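Local coordinates for protein Cwp19 (Clostridioides difficile, PDB 5OQ3) that probably cleaves glycosidic bonds through this TIM-barrel glycoside hydrolase domain, and may also have N-acetylmuramoyl-L-alanine amidase activity as a whole cell-wall protein, at residues Q212-D215 against N216-E220; T271-T275 against R276-K280. One frame throughout, in Å; residues are numbered along the deposited sequence.

Overall arrangement
From the N terminus, the chain has run through the first four strands of the parallel eight-stranded barrel, the last being 186-189, and helix 202-208 before contact 1 (212-215 with 216-220) opens helix 214-236, which leads on to strand 241-244. Helix 267-270 follows, and contact 2 (271-275 with 276-280) turns the chain from it into helix 275-280, ahead of strand 286-287. Each contact closes one helical start; they stand in series, neither nested nor crossed. Their centres lie about 12 Å apart, and they touch: Y272 OH lies 3.1 Å from D215 OD1, probably hydrogen-bonded, while R219 CD packs on D274 CB at 3.9 Å, tying two helix N-termini together outside the barrel strands.

Contact 1: residues Q212-D215 against N216-E220; sequences QNKD and NWRRE
The R219 guanidinium has the backbone carbonyl of D215 over one face, O standing 3.5 Å above its centre, while N216 OD1 and a water lie at its edge in plane. R218 differs: K214 CE sits over one face of its guanidinium near the rim, the two chains running side by side, and W217 meets Q212 OE1 and K214 O at its ring edge. These groups surround the N-cap of helix 214-236 in the TIM barrel. N213, the capping residue, has CG anti to the backbone N (chi1 177°), which brings OD1 back to N216 N at 2.9 Å, with the donor in the carbonyl plane. Backbone hydrogen bonds from W217 N to N213 O, R218 N to K214 O and R219 N to D215 O build the first turn; D215 O thus accepts from R219 N while lying over the guanidinium of the same residue. The side-chain amide of N216 accepts from the arginine: R219 NH1 reaches N216 OD1 at 2.8 Å with an N-H...O angle of 161°, and the bend at chi3 (-78°) turns the guanidinium back over D215. In-plane bonds from NH1 to N216 OD1 and from NH2 to the water, with another from NH2 to Y268 O, restrain its rotation. The Y268 ring adds a cation-pi contact. D215 OD1 faces R218 NH1 at a long 3.8 Å, well out of plane, so only charge attraction is indicated; the stronger partner of R218 is D201. One water accepts from both Q212 NE2 and N216 ND2; a second donates to D215 OD2 (3.2 Å) and accepts from R219 NH2 (3.0 Å).

Contact 2: residues T271-T275 against R276-K280; sequences TYADT and RAWIK
D274 and T275 press their backbone against one face of the W278 indole, and this is the tight part of the contact. D274 O stands 3.2 Å above the ring plane toward its rim, and T275 CA lies over the six-membered ring, 3.9 Å from its centroid and 23° off the normal, a CH-pi contact. A273 CB adds an apolar touch on W278 CZ2 at 3.7 Å. With chi1 at -52°, W278 CG lies beside its backbone N, anti to the carbonyl carbon, folding the indole back under the segment that precedes the helix. F193 meets the same ring from elsewhere in the chain. At the indole nitrogen a water accepts from W278 NE1 (3.1 Å) and from D274 N; N223 OD1 is a further, weak partner of NE1. The motif is an N-cap at the start of helix 275-280, one of the helices outside the TIM-barrel strands: D274, centre of an inverse gamma turn, offers OD1 to A277 N in a weak 3.4 Å bond, and its stronger partner is W250 NE1. D274 O receives W278 N at 3.2 Å in the carbonyl plane, and T275 O receives I279 N.

The looser flank of the first turn is marked by that weak cap bond and by the partial exposure of D274, R276 and A277. Here D274 OD2 touches A277 CB at 3.5 Å, and R276 extends from the helix to T258 and E312.

Contact 1: residues Q212-D215 against N216-E220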
ATOM      1  N   GLN A 212      11.079 -20.164 -18.607  1.00  9.02           N
ATOM      2  CA  GLN A 212      10.361 -18.947 -19.056  1.00  9.10           C
ATOM      3  C   GLN A 212      11.281 -17.751 -18.985  1.00  9.60           C
ATOM      4  O   GLN A 212      12.171 -17.714 -18.157  1.00  9.83           O
ATOM      5  CB  GLN A 212       9.115 -18.736 -18.150  1.00 10.32           C
ATOM      6  CG  GLN A 212       8.243 -17.562 -18.529  1.00 10.02           C
ATOM      7  CD  GLN A 212       6.978 -17.488 -17.741  1.00 10.73           C
ATOM      8  OE1 GLN A 212       6.905 -17.967 -16.577  1.00 13.14           O
ATOM      9  NE2 GLN A 212       5.948 -16.866 -18.333  1.00 13.18           N
ATOM     10  N   ASN A 213      11.033 -16.751 -19.836  1.00  9.23           N
ATOM     11  CA  ASN A 213      11.679 -15.459 -19.688  1.00 10.35           C
ATOM     12  C   ASN A 213      11.609 -15.073 -18.214  1.00  9.01           C
ATOM     13  O   ASN A 213      10.539 -15.050 -17.596  1.00  8.93           O
ATOM     14  CB  ASN A 213      10.916 -14.448 -20.540  1.00 12.45           C
ATOM     15  CG  ASN A 213      11.441 -13.062 -20.406  1.00 12.36           C
ATOM     16  OD1 ASN A 213      11.131 -12.366 -19.442  1.00 14.10           O
ATOM     17  ND2 ASN A 213      12.283 -12.669 -21.312  1.00 19.71           N
ATOM     18  N   LYS A 214      12.760 -14.746 -17.646  1.00  9.34           N
ATOM     19  CA  LYS A 214      12.828 -14.587 -16.218  1.00  9.29           C
ATOM     20  C   LYS A 214      12.022 -13.398 -15.704  1.00  9.59           C
ATOM     21  O   LYS A 214      11.397 -13.473 -14.650  1.00  9.23           O
ATOM     22  CB  LYS A 214      14.273 -14.476 -15.729  1.00 12.42           C
ATOM     23  CG  LYS A 214      14.399 -14.440 -14.195  1.00 14.25           C
ATOM     24  CD  LYS A 214      15.812 -14.706 -13.673  1.00 19.13           C
ATOM     25  CE  LYS A 214      16.760 -13.598 -13.965  1.00 24.72           C
ATOM     26  NZ  LYS A 214      18.133 -14.085 -13.568  1.00 28.62           N
ATOM     27  N   ASP A 215      12.003 -12.328 -16.475  1.00  9.74           N
ATOM     28  CA  ASP A 215      11.303 -11.154 -16.043  1.00 10.87           C
ATOM     29  C   ASP A 215       9.810 -11.360 -16.138  1.00  9.58           C
ATOM     30  O   ASP A 215       9.067 -10.897 -15.261  1.00  8.98           O
ATOM     31  CB  ASP A 215      11.743  -9.905 -16.778  1.00 13.66           C
ATOM     32  CG  ASP A 215      13.136  -9.470 -16.394  1.00 16.12           C
ATOM     33  OD1 ASP A 215      13.683  -9.918 -15.387  1.00 17.60           O
ATOM     34  OD2 ASP A 215      13.665  -8.613 -17.069  1.00 23.55           O
ATOM     35  N   ASN A 216       9.344 -12.110 -17.126  1.00  8.98           N
ATOM     36  CA  ASN A 216       7.951 -12.464 -17.194  1.00  8.15           C
ATOM     37  C   ASN A 216       7.549 -13.392 -16.018  1.00  7.88           C
ATOM     38  O   ASN A 216       6.469 -13.232 -15.467  1.00  7.68           O
ATOM     39  CB  ASN A 216       7.601 -13.165 -18.534  1.00  9.30           C
ATOM     40  CG  ASN A 216       7.744 -12.273 -19.760  1.00 10.14           C
ATOM     41  OD1 ASN A 216       7.939 -11.090 -19.657  1.00 14.42           O
ATOM     42  ND2 ASN A 216       7.596 -12.880 -20.931  1.00 12.78           N
ATOM     43  N   TRP A 217       8.440 -14.302 -15.671  1.00  6.77           N
ATOM     44  CA  TRP A 217       8.215 -15.173 -14.533  1.00  7.83           C
ATOM     45  C   TRP A 217       8.119 -14.368 -13.228  1.00  6.90           C
ATOM     46  O   TRP A 217       7.251 -14.620 -12.417  1.00  7.64           O
ATOM     47  CB  TRP A 217       9.343 -16.225 -14.474  1.00  8.91           C
ATOM     48  CG  TRP A 217       9.357 -17.100 -13.282  1.00  7.92           C
ATOM     49  CD1 TRP A 217       8.551 -18.167 -13.013  1.00  8.85           C
ATOM     50  CD2 TRP A 217      10.227 -16.947 -12.151  1.00  8.42           C
ATOM     51  NE1 TRP A 217       8.903 -18.690 -11.795  1.00  9.06           N
ATOM     52  CE2 TRP A 217       9.927 -17.957 -11.244  1.00  8.94           C
ATOM     53  CE3 TRP A 217      11.229 -16.027 -11.827  1.00  8.49           C
ATOM     54  CZ2 TRP A 217      10.578 -18.074 -10.006  1.00  9.32           C
ATOM     55  CZ3 TRP A 217      11.880 -16.154 -10.658  1.00  9.75           C
ATOM     56  CH2 TRP A 217      11.570 -17.163  -9.749  1.00  9.54           C
ATOM     57  N   ARG A 218       8.984 -13.377 -13.029  1.00  7.42           N
ATOM     58  CA  ARG A 218       8.912 -12.540 -11.836  1.00  6.58           C
ATOM     59  C   ARG A 218       7.584 -11.765 -11.798  1.00  7.01           C
ATOM     60  O   ARG A 218       6.945 -11.689 -10.735  1.00  6.83           O
ATOM     61  CB  ARG A 218      10.080 -11.532 -11.804  1.00  8.00           C
ATOM     62  CG  ARG A 218      11.424 -12.189 -11.481  1.00  7.90           C
ATOM     63  CD  ARG A 218      12.490 -11.169 -11.434  1.00  9.51           C
ATOM     64  NE  ARG A 218      13.761 -11.746 -10.989  1.00 10.56           N
ATOM     65  CZ  ARG A 218      14.936 -11.188 -11.194  1.00 13.32           C
ATOM     66  NH1 ARG A 218      15.032 -10.065 -11.877  1.00 16.80           N
ATOM     67  NH2 ARG A 218      16.017 -11.792 -10.723  1.00 14.58           N
ATOM     68  N   ARG A 219       7.148 -11.204 -12.929  1.00  7.07           N
ATOM     69  CA  ARG A 219       5.838 -10.562 -12.966  1.00  6.85           C
ATOM     70  C   ARG A 219       4.709 -11.523 -12.583  1.00  6.43           C
ATOM     71  O   ARG A 219       3.800 -11.154 -11.812  1.00  6.79           O
ATOM     72  CB  ARG A 219       5.581  -9.845 -14.316  1.00  6.73           C
ATOM     73  CG  ARG A 219       6.307  -8.514 -14.488  1.00  8.05           C
ATOM     74  CD  ARG A 219       6.073  -7.914 -15.885  1.00 10.45           C
ATOM     75  NE  ARG A 219       6.864  -8.528 -16.939  1.00 11.02           N
ATOM     76  CZ  ARG A 219       8.103  -8.178 -17.256  1.00  9.95           C
ATOM     77  NH1 ARG A 219       8.713  -8.797 -18.245  1.00 12.48           N
ATOM     78  NH2 ARG A 219       8.707  -7.205 -16.583  1.00 11.15           N
ATOM     79  N   GLU A 220       4.801 -12.745 -13.092  1.00  6.18           N
ATOM     80  CA  GLU A 220       3.797 -13.730 -12.768  1.00  5.87           C
ATOM     81  C   GLU A 220       3.825 -14.158 -11.300  1.00  6.11           C
ATOM     82  O   GLU A 220       2.790 -14.468 -10.741  1.00  6.59           O
ATOM     83  CB  GLU A 220       3.865 -14.918 -13.699  1.00  7.87           C
ATOM     84  CG  GLU A 220       2.695 -15.890 -13.516  1.00  8.59           C
ATOM     85  CD  GLU A 220       1.286 -15.383 -13.828  1.00 10.93           C
ATOM     86  OE1 GLU A 220       0.304 -16.043 -13.424  1.00 16.39           O
ATOM     87  OE2 GLU A 220       1.116 -14.367 -14.438  1.00 12.73           O
TER
HETATM   88  O   HOH W   1       6.549 -15.666 -21.035  1.00 19.05           O
HETATM   89  O   HOH W   2      11.449  -6.380 -17.520  1.00 24.39           O

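Contact 2: residues T271-T275 against R276-K280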
ATOM      1  N   THR A 271      10.096  -3.089 -10.583  0.54 13.33           N
ATOM      2  CA  THR A 271       9.657  -3.912  -9.427  0.54 13.19           C
ATOM      3  C   THR A 271       8.781  -5.107  -9.805  0.54  9.73           C
ATOM      4  O   THR A 271       8.348  -5.851  -8.943  0.54  8.87           O
ATOM      5  CB  THR A 271       8.982  -3.069  -8.307  0.54 16.76           C
ATOM      6  OG1 THR A 271       7.623  -2.780  -8.594  0.54 17.43           O
ATOM      7  CG2 THR A 271       9.652  -1.747  -8.121  0.54 16.48           C
ATOM      8  N   TYR A 272       8.565  -5.314 -11.097  1.00  9.66           N
ATOM      9  CA  TYR A 272       7.792  -6.454 -11.652  1.00  9.01           C
ATOM     10  C   TYR A 272       6.345  -6.423 -11.246  1.00  8.81           C
ATOM     11  O   TYR A 272       5.756  -7.467 -10.985  1.00  9.32           O
ATOM     12  CB  TYR A 272       8.495  -7.841 -11.431  1.00 10.62           C
ATOM     13  CG  TYR A 272       9.909  -7.802 -11.969  1.00 10.00           C
ATOM     14  CD1 TYR A 272      10.174  -7.886 -13.343  1.00 11.68           C
ATOM     15  CD2 TYR A 272      10.998  -7.638 -11.118  1.00  9.65           C
ATOM     16  CE1 TYR A 272      11.480  -7.802 -13.827  1.00 12.58           C
ATOM     17  CE2 TYR A 272      12.303  -7.550 -11.620  1.00 10.99           C
ATOM     18  CZ  TYR A 272      12.548  -7.662 -12.953  1.00 12.68           C
ATOM     19  OH  TYR A 272      13.851  -7.523 -13.386  1.00 15.34           O
ATOM     20  N   ALA A 273       5.775  -5.228 -11.223  1.00  8.90           N
ATOM     21  CA  ALA A 273       4.404  -4.969 -10.878  1.00  8.87           C
ATOM     22  C   ALA A 273       3.659  -4.643 -12.160  1.00  8.70           C
ATOM     23  O   ALA A 273       3.687  -3.533 -12.649  1.00  8.03           O
ATOM     24  CB  ALA A 273       4.323  -3.833  -9.874  1.00  9.49           C
ATOM     25  N   ASP A 274       3.010  -5.632 -12.706  1.00  7.83           N
ATOM     26  CA  ASP A 274       2.349  -5.595 -14.005  1.00  7.30           C
ATOM     27  C   ASP A 274       0.882  -5.227 -13.780  1.00  6.89           C
ATOM     28  O   ASP A 274      -0.021  -6.063 -13.871  1.00  7.51           O
ATOM     29  CB  ASP A 274       2.502  -6.903 -14.747  1.00  8.36           C
ATOM     30  CG  ASP A 274       2.025  -6.824 -16.184  1.00  8.64           C
ATOM     31  OD1 ASP A 274       1.433  -5.785 -16.594  1.00  9.51           O
ATOM     32  OD2 ASP A 274       2.252  -7.830 -16.896  1.00  9.80           O
ATOM     33  N   THR A 275       0.653  -3.965 -13.483  1.00  7.22           N
ATOM     34  CA  THR A 275      -0.687  -3.522 -13.053  1.00  6.85           C
ATOM     35  C   THR A 275      -1.715  -3.810 -14.130  1.00  7.78           C
ATOM     36  O   THR A 275      -2.838  -4.156 -13.805  1.00  8.60           O
ATOM     37  CB  THR A 275      -0.650  -2.036 -12.746  1.00  7.80           C
ATOM     38  OG1 THR A 275       0.500  -1.790 -11.945  1.00  9.22           O
ATOM     39  CG2 THR A 275      -1.924  -1.610 -12.046  1.00  8.24           C
ATOM     40  N   ARG A 276      -1.340  -3.669 -15.395  1.00  8.50           N
ATOM     41  CA  ARG A 276      -2.297  -3.983 -16.459  1.00  8.31           C
ATOM     42  C   ARG A 276      -2.772  -5.410 -16.372  1.00  8.68           C
ATOM     43  O   ARG A 276      -3.956  -5.670 -16.572  1.00 10.01           O
ATOM     44  CB  ARG A 276      -1.691  -3.664 -17.822  1.00  9.44           C
ATOM     45  CG  ARG A 276      -2.591  -4.133 -18.947  1.00 11.49           C
ATOM     46  CD  ARG A 276      -2.069  -3.744 -20.322  1.00 12.91           C
ATOM     47  NE  ARG A 276      -2.185  -2.314 -20.511  1.00 13.77           N
ATOM     48  CZ  ARG A 276      -1.696  -1.655 -21.553  1.00 13.27           C
ATOM     49  NH1 ARG A 276      -1.046  -2.302 -22.514  1.00 14.86           N
ATOM     50  NH2 ARG A 276      -1.873  -0.356 -21.669  1.00 16.42           N
ATOM     51  N   ALA A 277      -1.870  -6.358 -16.151  1.00  8.00           N
ATOM     52  CA  ALA A 277      -2.286  -7.749 -16.013  1.00  8.47           C
ATOM     53  C   ALA A 277      -3.225  -7.919 -14.851  1.00  7.47           C
ATOM     54  O   ALA A 277      -4.181  -8.719 -14.919  1.00  8.66           O
ATOM     55  CB  ALA A 277      -1.023  -8.636 -15.831  1.00  8.47           C
ATOM     56  N   TRP A 278      -2.974  -7.267 -13.734  1.00  6.80           N
ATOM     57  CA  TRP A 278      -3.825  -7.397 -12.574  1.00  6.90           C
ATOM     58  C   TRP A 278      -5.240  -6.975 -12.929  1.00  7.10           C
ATOM     59  O   TRP A 278      -6.218  -7.593 -12.503  1.00  8.28           O
ATOM     60  CB  TRP A 278      -3.337  -6.542 -11.415  1.00  7.32           C
ATOM     61  CG  TRP A 278      -1.926  -6.691 -11.017  1.00  7.33           C
ATOM     62  CD1 TRP A 278      -1.058  -7.707 -11.294  1.00  7.68           C
ATOM     63  CD2 TRP A 278      -1.217  -5.765 -10.199  1.00  7.21           C
ATOM     64  NE1 TRP A 278       0.165  -7.446 -10.765  1.00  7.62           N
ATOM     65  CE2 TRP A 278       0.087  -6.264 -10.055  1.00  7.77           C
ATOM     66  CE3 TRP A 278      -1.562  -4.549  -9.567  1.00  7.15           C
ATOM     67  CZ2 TRP A 278       1.065  -5.565  -9.349  1.00  7.82           C
ATOM     68  CZ3 TRP A 278      -0.610  -3.883  -8.870  1.00  7.28           C
ATOM     69  CH2 TRP A 278       0.678  -4.391  -8.723  1.00  8.99           C
ATOM     70  N   ILE A 279      -5.359  -5.889 -13.643  1.00  8.43           N
ATOM     71  CA  ILE A 279      -6.648  -5.350 -14.048  1.00  9.41           C
ATOM     72  C   ILE A 279      -7.324  -6.271 -15.038  1.00 10.97           C
ATOM     73  O   ILE A 279      -8.498  -6.646 -14.853  1.00 13.02           O
ATOM     74  CB  ILE A 279      -6.489  -3.907 -14.601  1.00 10.20           C
ATOM     75  CG1 ILE A 279      -6.036  -2.950 -13.504  1.00 10.60           C
ATOM     76  CG2 ILE A 279      -7.774  -3.418 -15.271  1.00 12.41           C
ATOM     77  CD1 ILE A 279      -5.510  -1.643 -14.005  1.00 12.44           C
ATOM     78  N   LYS A 280      -6.612  -6.698 -16.054  1.00 10.92           N
ATOM     79  CA  LYS A 280      -7.225  -7.484 -17.105  1.00 12.62           C
ATOM     80  C   LYS A 280      -7.658  -8.839 -16.633  1.00 12.04           C
ATOM     81  O   LYS A 280      -8.649  -9.363 -17.107  1.00 14.95           O
ATOM     82  CB  LYS A 280      -6.301  -7.519 -18.316  1.00 15.69           C
ATOM     83  CG  LYS A 280      -6.028  -6.099 -18.889  1.00 23.11           C
ATOM     84  CD  LYS A 280      -7.114  -5.531 -19.785  1.00 33.34           C
ATOM     85  CE  LYS A 280      -8.280  -4.861 -19.093  1.00 35.00           C
ATOM     86  NZ  LYS A 280      -9.483  -4.943 -19.992  1.00 39.93           N
TER
HETATM   87  O   HOH W   3       3.114  -8.218 -11.495  1.00  9.04           O